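Local coordinates for protein putative endo-1,4-beta-xylanase (Bacteroides thetaiotaomicron VPI-5482, PDB 5MSX) that probably hydrolyses glycosidic bonds in plant pectin as a calcium-binding family 43 glycoside hydrolase, consistent with an arabinofuranosidase role in the gut bacterium, at residues Asp32-Ala37 / Cys48-Asp53; Tyr273-Glu278 / Arg286-Asn291; Gly63-Trp68 / Asp79-Pro84. All blocks are in the same frame, centred on the assembly; numbering follows the deposited sequence.

Contact 1. Residues Asp32-Ala37 / Cys48-Asp53; sequences DMIADA and CYATTD. With EDO (1,2-ethanediol), chain U.
I34 CB touches the A50 methyl, 3.9 Å from A50 CB. At a chi1 of 64° its CG1 branch carries CD1 to C48 SG, at 3.7 Å. The A37 methyl closes the same apolar patch from beyond the corner at D36.

The backbones pair antiparallel. A35 and T51 form a hydrogen-bonded pair, with A35 N to T51 O at 3.0 Å and a return bond from T51 N. D53 N adds a bond to M33 O.

D36 is the predicted proton acceptor of the active site. T51 OG1 donates to D36 OD2 at 2.6 Å, on the anti side of the carboxylate, and itself accepts from the backbone N of A93. This should help fix the carboxylate's rotation. An ethanediol O2 sits too close to D36 OD2 for a trusted bond. The D36 side chain also touches H260, a calcium ligand of this protein. At the other end a water links D32 OD2 to T52 OG1.

The pairing belongs to the first antiparallel sheet of the family 43 catalytic domain, a five-bladed beta-propeller in this family. Strand 45-52 lies between 34-35 and 67-70, and L277 of strand 272-278 packs on A35 and D36.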
loop_
_atom_site.group_PDB
_atom_site.type_symbol
_atom_site.label_atom_id
_atom_site.label_comp_id
_atom_site.label_asym_id
_atom_site.label_seq_id
_atom_site.Cartn_x
_atom_site.Cartn_y
_atom_site.Cartn_z
ATOM N N ASP C 32 -12.725 -9.013 -32.570
ATOM C CA ASP C 32 -13.955 -9.097 -31.859
ATOM C C ASP C 32 -14.532 -7.682 -31.910
ATOM O O ASP C 32 -13.890 -6.751 -32.408
ATOM C CB ASP C 32 -13.710 -9.573 -30.406
ATOM C CG ASP C 32 -14.966 -10.145 -29.729
ATOM O OD1 ASP C 32 -16.049 -10.157 -30.358
ATOM O OD2 ASP C 32 -14.882 -10.526 -28.533
ATOM N N MET C 33 -15.745 -7.542 -31.429
ATOM C CA MET C 33 -16.346 -6.258 -31.208
ATOM C C MET C 33 -16.034 -5.827 -29.779
ATOM O O MET C 33 -16.508 -6.446 -28.821
ATOM C CB MET C 33 -17.851 -6.344 -31.496
ATOM C CG MET C 33 -18.085 -6.558 -32.991
ATOM S SD MET C 33 -19.806 -6.632 -33.453
ATOM C CE MET C 33 -19.706 -6.551 -35.242
ATOM N N ILE C 34 -15.158 -4.820 -29.668
ATOM C CA ILE C 34 -14.763 -4.255 -28.404
ATOM C C ILE C 34 -14.821 -2.729 -28.467
ATOM O O ILE C 34 -14.667 -2.130 -29.551
ATOM C CB ILE C 34 -13.370 -4.738 -27.948
ATOM C CG1 ILE C 34 -12.253 -4.289 -28.905
ATOM C CG2 ILE C 34 -13.369 -6.257 -27.774
ATOM C CD1 ILE C 34 -10.902 -4.191 -28.221
ATOM N N ALA C 35 -15.072 -2.139 -27.308
ATOM C CA ALA C 35 -15.145 -0.713 -27.136
ATOM C C ALA C 35 -14.534 -0.301 -25.784
ATOM O O ALA C 35 -14.266 -1.141 -24.919
ATOM C CB ALA C 35 -16.595 -0.273 -27.199
ATOM N N ASP C 36 -14.345 0.998 -25.616
ATOM C CA ASP C 36 -13.967 1.584 -24.346
ATOM C C ASP C 36 -12.619 0.989 -23.867
ATOM O O ASP C 36 -12.446 0.711 -22.677
ATOM C CB ASP C 36 -15.047 1.355 -23.259
ATOM C CG ASP C 36 -16.498 1.615 -23.739
ATOM O OD1 ASP C 36 -16.752 2.565 -24.510
ATOM O OD2 ASP C 36 -17.386 0.876 -23.259
ATOM N N ALA C 37 -11.687 0.806 -24.793
ATOM C CA ALA C 37 -10.488 0.004 -24.552
ATOM C C ALA C 37 -9.454 0.714 -23.690
ATOM O O ALA C 37 -9.269 1.941 -23.784
ATOM C CB ALA C 37 -9.861 -0.414 -25.870
ATOM N N CYS C 48 -5.086 -5.553 -23.427
ATOM C CA CYS C 48 -6.265 -4.794 -23.785
ATOM C C CYS C 48 -7.462 -5.258 -22.961
ATOM O O CYS C 48 -7.986 -6.362 -23.153
ATOM C CB CYS C 48 -6.551 -4.898 -25.288
ATOM S SG CYS C 48 -8.035 -3.972 -25.841
ATOM N N TYR C 49 -7.863 -4.406 -22.016
ATOM C CA TYR C 49 -9.065 -4.558 -21.249
ATOM C C TYR C 49 -10.146 -3.665 -21.882
ATOM O O TYR C 49 -9.959 -2.455 -22.020
ATOM C CB TYR C 49 -8.819 -4.060 -19.830
ATOM C CG TYR C 49 -7.726 -4.786 -19.051
ATOM C CD1 TYR C 49 -8.010 -5.974 -18.349
ATOM C CD2 TYR C 49 -6.439 -4.273 -18.958
ATOM C CE1 TYR C 49 -7.031 -6.626 -17.605
ATOM C CE2 TYR C 49 -5.458 -4.929 -18.220
ATOM C CZ TYR C 49 -5.760 -6.086 -17.530
ATOM O OH TYR C 49 -4.782 -6.731 -16.798
ATOM N N ALA C 50 -11.292 -4.228 -22.197
ATOM C CA ALA C 50 -12.314 -3.494 -22.936
ATOM C C ALA C 50 -13.706 -3.989 -22.585
ATOM O O ALA C 50 -13.850 -5.026 -21.922
ATOM C CB ALA C 50 -12.053 -3.614 -24.437
ATOM N N THR C 51 -14.712 -3.206 -22.977
ATOM C CA THR C 51 -16.082 -3.686 -23.048
ATOM C C THR C 51 -16.182 -4.670 -24.236
ATOM O O THR C 51 -15.776 -4.334 -25.364
ATOM C CB THR C 51 -17.052 -2.527 -23.304
ATOM O OG1 THR C 51 -16.868 -1.499 -22.334
ATOM C CG2 THR C 51 -18.529 -3.008 -23.337
ATOM N N THR C 52 -16.737 -5.856 -23.998
ATOM C CA THR C 52 -17.014 -6.768 -25.079
ATOM C C THR C 52 -18.445 -6.492 -25.618
ATOM O O THR C 52 -19.415 -6.490 -24.873
ATOM C CB THR C 52 -16.794 -8.228 -24.644
ATOM O OG1 THR C 52 -15.408 -8.421 -24.264
ATOM C CG2 THR C 52 -17.174 -9.180 -25.801
ATOM N N ASP C 53 -18.529 -6.217 -26.919
ATOM C CA ASP C 53 -19.750 -5.784 -27.635
ATOM C C ASP C 53 -20.270 -7.040 -28.392
ATOM O O ASP C 53 -19.755 -8.127 -28.208
ATOM C CB ASP C 53 -19.355 -4.666 -28.659
ATOM C CG ASP C 53 -19.803 -3.243 -28.265
ATOM O OD1 ASP C 53 -20.072 -2.934 -27.061
ATOM O OD2 ASP C 53 -19.871 -2.393 -29.213
HETATM C C1 EDO U . -21.661 2.170 -22.803
HETATM O O1 EDO U . -20.985 3.403 -23.089
HETATM C C2 EDO U . -20.707 1.005 -22.907
HETATM O O2 EDO U . -19.754 1.281 -23.920
HETATM O O HOH W 1 -13.596 -9.646 -26.348
#

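Contact 2. Residues Tyr273-Glu278 / Arg286-Asn291; sequences YFAYLE and RQTYVN. With EDO (1,2-ethanediol), chain B; EDO (1,2-ethanediol), chain U.
Strands 273-278 and 287-291 run antiparallel, their axes 4.6 Å apart at closest approach and their directions 153° apart. F274 with N291 and Y276 with Y289 are hydrogen-bonded pairs. The bond from F274 N to N291 O is 2.8 Å long and almost straight. A275 with V290 and L277 with T288 are the non-hydrogen-bonded pairs.

On the face of Y276 and Y289, the Y289 CB stands over the Y276 ring, 4.0 Å from its centroid, in a CH-pi contact. With chi1 at 58° the Y276 ring folds back over the strand toward Y289. N291 ND2 lies at the edge of this ring, with the amide and ring planes 19° apart. N291 OD1 bonds T307.

The two strands form a beta hairpin. Strand 272-278 pairs along its other edge with strand 261-264, giving a three-stranded antiparallel sheet of the family 43 catalytic domain.

E278 CB packs 3.5 Å from Y289 CE1. A water donates to both E278 OE2 and Y289 OH. E278 OE2 also accepts from G280 N, its OE1 pairs with R349, and Y289 OH bonds F25 O. On the opposite face, V290 CG2 meets A275 CB at 4.0 Å.

At the hairpin's loop end, R286 CD passes L277 CD1 at 4.0 Å. R286 NE pairs with D53, and R286 NH2 donates to O2 of an ethanediol, probably from the crystallisation liquor, at 2.9 Å.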
loop_
_atom_site.group_PDB
_atom_site.type_symbol
_atom_site.label_atom_id
_atom_site.label_comp_id
_atom_site.label_asym_id
_atom_site.label_seq_id
_atom_site.Cartn_x
_atom_site.Cartn_y
_atom_site.Cartn_z
ATOM N N TYR C 273 0.254 6.594 -28.708
ATOM C CA TYR C 273 -0.816 6.052 -29.550
ATOM C C TYR C 273 -2.169 6.365 -28.921
ATOM O O TYR C 273 -2.290 6.464 -27.708
ATOM C CB TYR C 273 -0.661 4.524 -29.715
ATOM C CG TYR C 273 0.632 4.179 -30.394
ATOM C CD1 TYR C 273 0.741 4.157 -31.787
ATOM C CD2 TYR C 273 1.776 3.967 -29.639
ATOM C CE1 TYR C 273 1.960 3.888 -32.403
ATOM C CE2 TYR C 273 2.993 3.681 -30.239
ATOM C CZ TYR C 273 3.081 3.650 -31.611
ATOM O OH TYR C 273 4.313 3.401 -32.160
ATOM N N PHE C 274 -3.161 6.503 -29.784
ATOM C CA PHE C 274 -4.558 6.799 -29.439
ATOM C C PHE C 274 -5.400 5.615 -29.933
ATOM O O PHE C 274 -5.363 5.277 -31.121
ATOM C CB PHE C 274 -4.977 8.105 -30.131
ATOM C CG PHE C 274 -6.424 8.452 -29.974
ATOM C CD1 PHE C 274 -6.946 8.813 -28.710
ATOM C CD2 PHE C 274 -7.277 8.449 -31.073
ATOM C CE1 PHE C 274 -8.280 9.167 -28.569
ATOM C CE2 PHE C 274 -8.624 8.804 -30.935
ATOM C CZ PHE C 274 -9.130 9.155 -29.696
ATOM N N ALA C 275 -6.119 4.969 -29.025
ATOM C CA ALA C 275 -7.043 3.896 -29.375
ATOM C C ALA C 275 -8.418 4.440 -29.227
ATOM O O ALA C 275 -8.677 5.191 -28.285
ATOM C CB ALA C 275 -6.877 2.740 -28.446
ATOM N N TYR C 276 -9.317 4.057 -30.130
ATOM C CA TYR C 276 -10.688 4.571 -30.096
ATOM C C TYR C 276 -11.695 3.549 -30.628
ATOM O O TYR C 276 -11.386 2.722 -31.471
ATOM C CB TYR C 276 -10.795 5.868 -30.887
ATOM C CG TYR C 276 -10.385 5.721 -32.341
ATOM C CD1 TYR C 276 -9.043 5.740 -32.709
ATOM C CD2 TYR C 276 -11.335 5.553 -33.352
ATOM C CE1 TYR C 276 -8.669 5.601 -34.043
ATOM C CE2 TYR C 276 -10.956 5.400 -34.676
ATOM C CZ TYR C 276 -9.626 5.431 -35.018
ATOM O OH TYR C 276 -9.237 5.295 -36.347
ATOM N N LEU C 277 -12.909 3.630 -30.123
ATOM C CA LEU C 277 -14.001 2.870 -30.720
ATOM C C LEU C 277 -14.479 3.613 -31.960
ATOM O O LEU C 277 -14.241 4.828 -32.092
ATOM C CB LEU C 277 -15.134 2.650 -29.699
ATOM C CG LEU C 277 -15.989 3.857 -29.333
ATOM C CD1 LEU C 277 -17.047 4.192 -30.392
ATOM C CD2 LEU C 277 -16.671 3.622 -27.971
ATOM N N GLU C 278 -15.191 2.877 -32.836
ATOM C CA GLU C 278 -15.738 3.414 -34.065
ATOM C C GLU C 278 -17.187 2.928 -34.160
ATOM O O GLU C 278 -17.515 1.855 -33.636
ATOM C CB GLU C 278 -14.883 2.996 -35.276
ATOM C CG GLU C 278 -15.068 3.859 -36.547
ATOM C CD GLU C 278 -16.142 3.330 -37.523
ATOM O OE1 GLU C 278 -16.447 4.063 -38.521
ATOM O OE2 GLU C 278 -16.676 2.182 -37.310
ATOM N N ARG C 286 -19.400 -2.270 -32.052
ATOM C CA ARG C 286 -18.285 -1.381 -32.335
ATOM C C ARG C 286 -17.009 -2.202 -32.406
ATOM O O ARG C 286 -16.918 -3.285 -31.842
ATOM C CB ARG C 286 -18.197 -0.316 -31.238
ATOM C CG ARG C 286 -19.463 0.513 -31.122
ATOM C CD ARG C 286 -19.611 1.217 -29.786
ATOM N NE ARG C 286 -19.780 0.295 -28.658
ATOM C CZ ARG C 286 -19.971 0.707 -27.403
ATOM N NH1 ARG C 286 -20.013 2.000 -27.124
ATOM N NH2 ARG C 286 -20.119 -0.165 -26.422
ATOM N N GLN C 287 -16.013 -1.673 -33.098
ATOM C CA GLN C 287 -14.649 -2.200 -33.027
ATOM C C GLN C 287 -13.713 -1.077 -32.653
ATOM O O GLN C 287 -14.126 0.096 -32.636
ATOM C CB GLN C 287 -14.257 -2.869 -34.337
ATOM C CG GLN C 287 -14.959 -4.188 -34.540
ATOM C CD GLN C 287 -14.387 -4.965 -35.715
ATOM O OE1 GLN C 287 -14.589 -4.587 -36.858
ATOM N NE2 GLN C 287 -13.652 -6.041 -35.434
ATOM N N THR C 288 -12.469 -1.453 -32.322
ATOM C CA THR C 288 -11.448 -0.533 -31.786
ATOM C C THR C 288 -10.293 -0.458 -32.759
ATOM O O THR C 288 -9.910 -1.477 -33.357
ATOM C CB THR C 288 -10.988 -0.904 -30.358
ATOM O OG1 THR C 288 -12.055 -0.651 -29.439
ATOM C CG2 THR C 288 -9.763 -0.060 -29.885
ATOM N N TYR C 289 -9.801 0.765 -32.974
ATOM C CA TYR C 289 -8.713 1.060 -33.900
ATOM C C TYR C 289 -7.634 1.852 -33.169
ATOM O O TYR C 289 -7.923 2.511 -32.161
ATOM C CB TYR C 289 -9.247 1.900 -35.076
ATOM C CG TYR C 289 -10.319 1.148 -35.849
ATOM C CD1 TYR C 289 -11.629 1.141 -35.407
ATOM C CD2 TYR C 289 -10.000 0.373 -36.944
ATOM C CE1 TYR C 289 -12.604 0.430 -36.064
ATOM C CE2 TYR C 289 -10.989 -0.338 -37.633
ATOM C CZ TYR C 289 -12.294 -0.310 -37.178
ATOM O OH TYR C 289 -13.319 -0.992 -37.834
ATOM N N VAL C 290 -6.422 1.828 -33.712
ATOM C CA VAL C 290 -5.253 2.519 -33.111
ATOM C C VAL C 290 -4.556 3.364 -34.191
ATOM O O VAL C 290 -4.353 2.904 -35.339
ATOM C CB VAL C 290 -4.262 1.514 -32.448
ATOM C CG1 VAL C 290 -3.050 2.225 -31.825
ATOM C CG2 VAL C 290 -4.955 0.721 -31.346
ATOM N N ASN C 291 -4.200 4.597 -33.824
ATOM C CA ASN C 291 -3.336 5.459 -34.653
ATOM C C ASN C 291 -2.339 6.152 -33.772
ATOM O O ASN C 291 -2.518 6.250 -32.546
ATOM C CB ASN C 291 -4.146 6.536 -35.372
ATOM C CG ASN C 291 -4.920 5.993 -36.528
ATOM O OD1 ASN C 291 -4.334 5.501 -37.522
ATOM N ND2 ASN C 291 -6.227 6.030 -36.408
HETATM C C1 EDO B . 8.067 0.827 -30.821
HETATM O O1 EDO B . 7.301 0.682 -29.605
HETATM C C2 EDO B . 7.348 1.797 -31.756
HETATM O O2 EDO B . 6.577 2.739 -30.976
HETATM C C1 EDO U . -21.661 2.170 -22.803
HETATM O O1 EDO U . -20.985 3.403 -23.089
HETATM C C2 EDO U . -20.707 1.005 -22.907
HETATM O O2 EDO U . -19.754 1.281 -23.920
HETATM O O HOH W 2 -15.974 -0.421 -36.642
#

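Contact 3. Residues Gly63-Trp68 / Asp79-Pro84; sequences GPPVVW and DGTYFP
P65 and Y82 meet where the lead-in to strand 67-70 packs against the loop after strand 78-79, within the family 43 catalytic domain. Strand 78-79 pairs with strand 425-436 of the F5/8 type C region, and G80 bonds M427 there by backbone. The loop holds an ST turn: T81 OG1 accepts from F83 N at 3.0 Å.

One direct hydrogen bond joins the segments. T81 OG1 donates to P65 O at 2.7 Å, in the carbonyl plane. The same hydroxyl thus grips both its own turn and the facing proline. Its chi1 of 177° sets OG1 trans to the backbone N and alongside the P65 ring.

The apolar contacts centre on Y82. P65 CB stands over one face of its ring in a CH-pi contact, 4.3 Å from the centroid. The edge of the ring faces the V66-V67 peptide, and V67 CB lies 3.7 Å from Y82 CD2. The two side chains meet at about a right angle. F83 CB packs on P65 CG at 4.1 Å. Y49 of strand 45-52 meets the Y82 ring edge-to-face, and the Y82 hydroxyl bonds that of Y91.

Waters bridge the backbones farther along. One connects V67 O with D79 N. Another accepts from V67 N and donates to G80 O, at 2.9 Å from each of these two atoms.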
loop_
_atom_site.group_PDB
_atom_site.type_symbol
_atom_site.label_atom_id
_atom_site.label_comp_id
_atom_site.label_asym_id
_atom_site.label_seq_id
_atom_site.Cartn_x
_atom_site.Cartn_y
_atom_site.Cartn_z
ATOM N N GLY C 63 -20.854 -8.522 -23.387
ATOM C CA GLY C 63 -20.054 -9.725 -23.172
ATOM C C GLY C 63 -19.397 -9.734 -21.784
ATOM O O GLY C 63 -19.535 -8.804 -21.004
ATOM N N PRO C 64 -18.679 -10.798 -21.475
ATOM C CA PRO C 64 -18.016 -10.909 -20.187
ATOM C C PRO C 64 -16.665 -10.168 -20.160
ATOM O O PRO C 64 -16.144 -9.851 -21.239
ATOM C CB PRO C 64 -17.777 -12.418 -20.069
ATOM C CG PRO C 64 -17.570 -12.853 -21.481
ATOM C CD PRO C 64 -18.528 -12.019 -22.280
ATOM N N PRO C 65 -16.078 -9.960 -18.951
ATOM C CA PRO C 65 -14.671 -9.478 -18.772
ATOM C C PRO C 65 -13.612 -10.417 -19.300
ATOM O O PRO C 65 -13.367 -11.485 -18.701
ATOM C CB PRO C 65 -14.509 -9.341 -17.245
ATOM C CG PRO C 65 -15.624 -10.135 -16.660
ATOM C CD PRO C 65 -16.757 -10.125 -17.654
ATOM N N VAL C 66 -12.983 -10.024 -20.412
ATOM C CA VAL C 66 -11.813 -10.733 -20.925
ATOM C C VAL C 66 -10.689 -9.719 -21.163
ATOM O O VAL C 66 -10.945 -8.520 -21.374
ATOM C CB VAL C 66 -12.123 -11.600 -22.184
ATOM C CG1 VAL C 66 -13.279 -12.570 -21.896
ATOM C CG2 VAL C 66 -12.448 -10.757 -23.404
ATOM N N VAL C 67 -9.447 -10.201 -21.069
ATOM C CA VAL C 67 -8.285 -9.387 -21.377
ATOM C C VAL C 67 -7.555 -10.017 -22.537
ATOM O O VAL C 67 -7.177 -11.169 -22.466
ATOM C CB VAL C 67 -7.332 -9.193 -20.164
ATOM C CG1 VAL C 67 -6.712 -10.510 -19.678
ATOM C CG2 VAL C 67 -6.237 -8.204 -20.527
ATOM N N TRP C 68 -7.355 -9.260 -23.605
ATOM C CA TRP C 68 -6.582 -9.723 -24.741
ATOM C C TRP C 68 -5.131 -9.324 -24.549
ATOM O O TRP C 68 -4.851 -8.234 -24.022
ATOM C CB TRP C 68 -7.114 -9.098 -26.019
ATOM C CG TRP C 68 -8.485 -9.479 -26.412
ATOM C CD1 TRP C 68 -9.652 -9.012 -25.897
ATOM C CD2 TRP C 68 -8.841 -10.401 -27.449
ATOM N NE1 TRP C 68 -10.713 -9.610 -26.531
ATOM C CE2 TRP C 68 -10.237 -10.453 -27.499
ATOM C CE3 TRP C 68 -8.106 -11.201 -28.318
ATOM C CZ2 TRP C 68 -10.922 -11.253 -28.411
ATOM C CZ3 TRP C 68 -8.786 -11.986 -29.222
ATOM C CH2 TRP C 68 -10.175 -12.013 -29.258
ATOM N N ASP C 79 -8.014 -16.132 -23.034
ATOM C CA ASP C 79 -8.519 -17.412 -22.570
ATOM C C ASP C 79 -9.233 -17.228 -21.239
ATOM O O ASP C 79 -8.608 -16.910 -20.251
ATOM C CB ASP C 79 -7.374 -18.425 -22.437
ATOM C CG ASP C 79 -7.865 -19.839 -22.093
ATOM O OD1 ASP C 79 -9.071 -20.040 -21.819
ATOM O OD2 ASP C 79 -7.031 -20.755 -22.089
ATOM N N GLY C 80 -10.546 -17.446 -21.224
ATOM C CA GLY C 80 -11.345 -17.288 -20.015
ATOM C C GLY C 80 -11.551 -15.837 -19.598
ATOM O O GLY C 80 -11.275 -14.893 -20.371
ATOM N N THR C 81 -12.052 -15.677 -18.373
ATOM C CA THR C 81 -12.242 -14.379 -17.766
ATOM C C THR C 81 -11.109 -14.132 -16.772
ATOM O O THR C 81 -10.446 -15.079 -16.335
ATOM C CB THR C 81 -13.616 -14.225 -17.091
ATOM O OG1 THR C 81 -13.702 -12.941 -16.460
ATOM C CG2 THR C 81 -13.895 -15.338 -16.038
ATOM N N TYR C 82 -10.869 -12.851 -16.468
ATOM C CA TYR C 82 -9.888 -12.430 -15.457
ATOM C C TYR C 82 -10.603 -12.017 -14.170
ATOM O O TYR C 82 -9.948 -11.675 -13.202
ATOM C CB TYR C 82 -8.957 -11.284 -15.987
ATOM C CG TYR C 82 -9.660 -9.973 -16.339
ATOM C CD1 TYR C 82 -9.934 -9.008 -15.370
ATOM C CD2 TYR C 82 -10.058 -9.704 -17.644
ATOM C CE1 TYR C 82 -10.568 -7.812 -15.697
ATOM C CE2 TYR C 82 -10.683 -8.518 -17.977
ATOM C CZ TYR C 82 -10.936 -7.567 -17.011
ATOM O OH TYR C 82 -11.581 -6.411 -17.362
ATOM N N PHE C 83 -11.935 -12.058 -14.158
ATOM C CA PHE C 83 -12.733 -11.551 -13.046
ATOM C C PHE C 83 -13.915 -12.506 -12.812
ATOM O O PHE C 83 -15.061 -12.164 -13.137
ATOM C CB PHE C 83 -13.213 -10.142 -13.403
ATOM C CG PHE C 83 -13.569 -9.259 -12.237
ATOM C CD1 PHE C 83 -14.067 -9.755 -11.025
ATOM C CD2 PHE C 83 -13.503 -7.884 -12.403
ATOM C CE1 PHE C 83 -14.428 -8.887 -9.998
ATOM C CE2 PHE C 83 -13.863 -7.013 -11.389
ATOM C CZ PHE C 83 -14.338 -7.515 -10.182
ATOM N N PRO C 84 -13.643 -13.693 -12.207
ATOM C CA PRO C 84 -14.677 -14.734 -12.026
ATOM C C PRO C 84 -15.996 -14.269 -11.436
ATOM O O PRO C 84 -17.035 -14.537 -12.020
ATOM C CB PRO C 84 -13.975 -15.761 -11.135
ATOM C CG PRO C 84 -12.556 -15.672 -11.585
ATOM C CD PRO C 84 -12.336 -14.176 -11.722
HETATM O O HOH W 3 -11.873 -6.563 -20.208
HETATM O O HOH W 4 -9.396 -12.805 -19.859
HETATM O O HOH W 5 -6.912 -13.890 -21.328
#

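In the fold
From the N terminus, contact 1 comes first. It joins 32-37 to 48-53 and closes a loop made largely of strands 37-42 and 45-52. Contact 3 follows, bringing 79-84 back to 63-68. Contact 2 comes much later and closes the short hairpin loop between 278 and 286. The three loops lie in series, so none nests or crosses. In space, contact 1 sits between the 272-278/287-293 hairpin and the 63-68 lead-in. C48 N meets W68 O and T52 O meets G63 N. Toward contact 2, M33 CB packs against R286 O. Contact 3 reaches on toward strand 425-436 through strand 78-79. Contacts 2 and 3 do not touch, their centres about 20 Å apart.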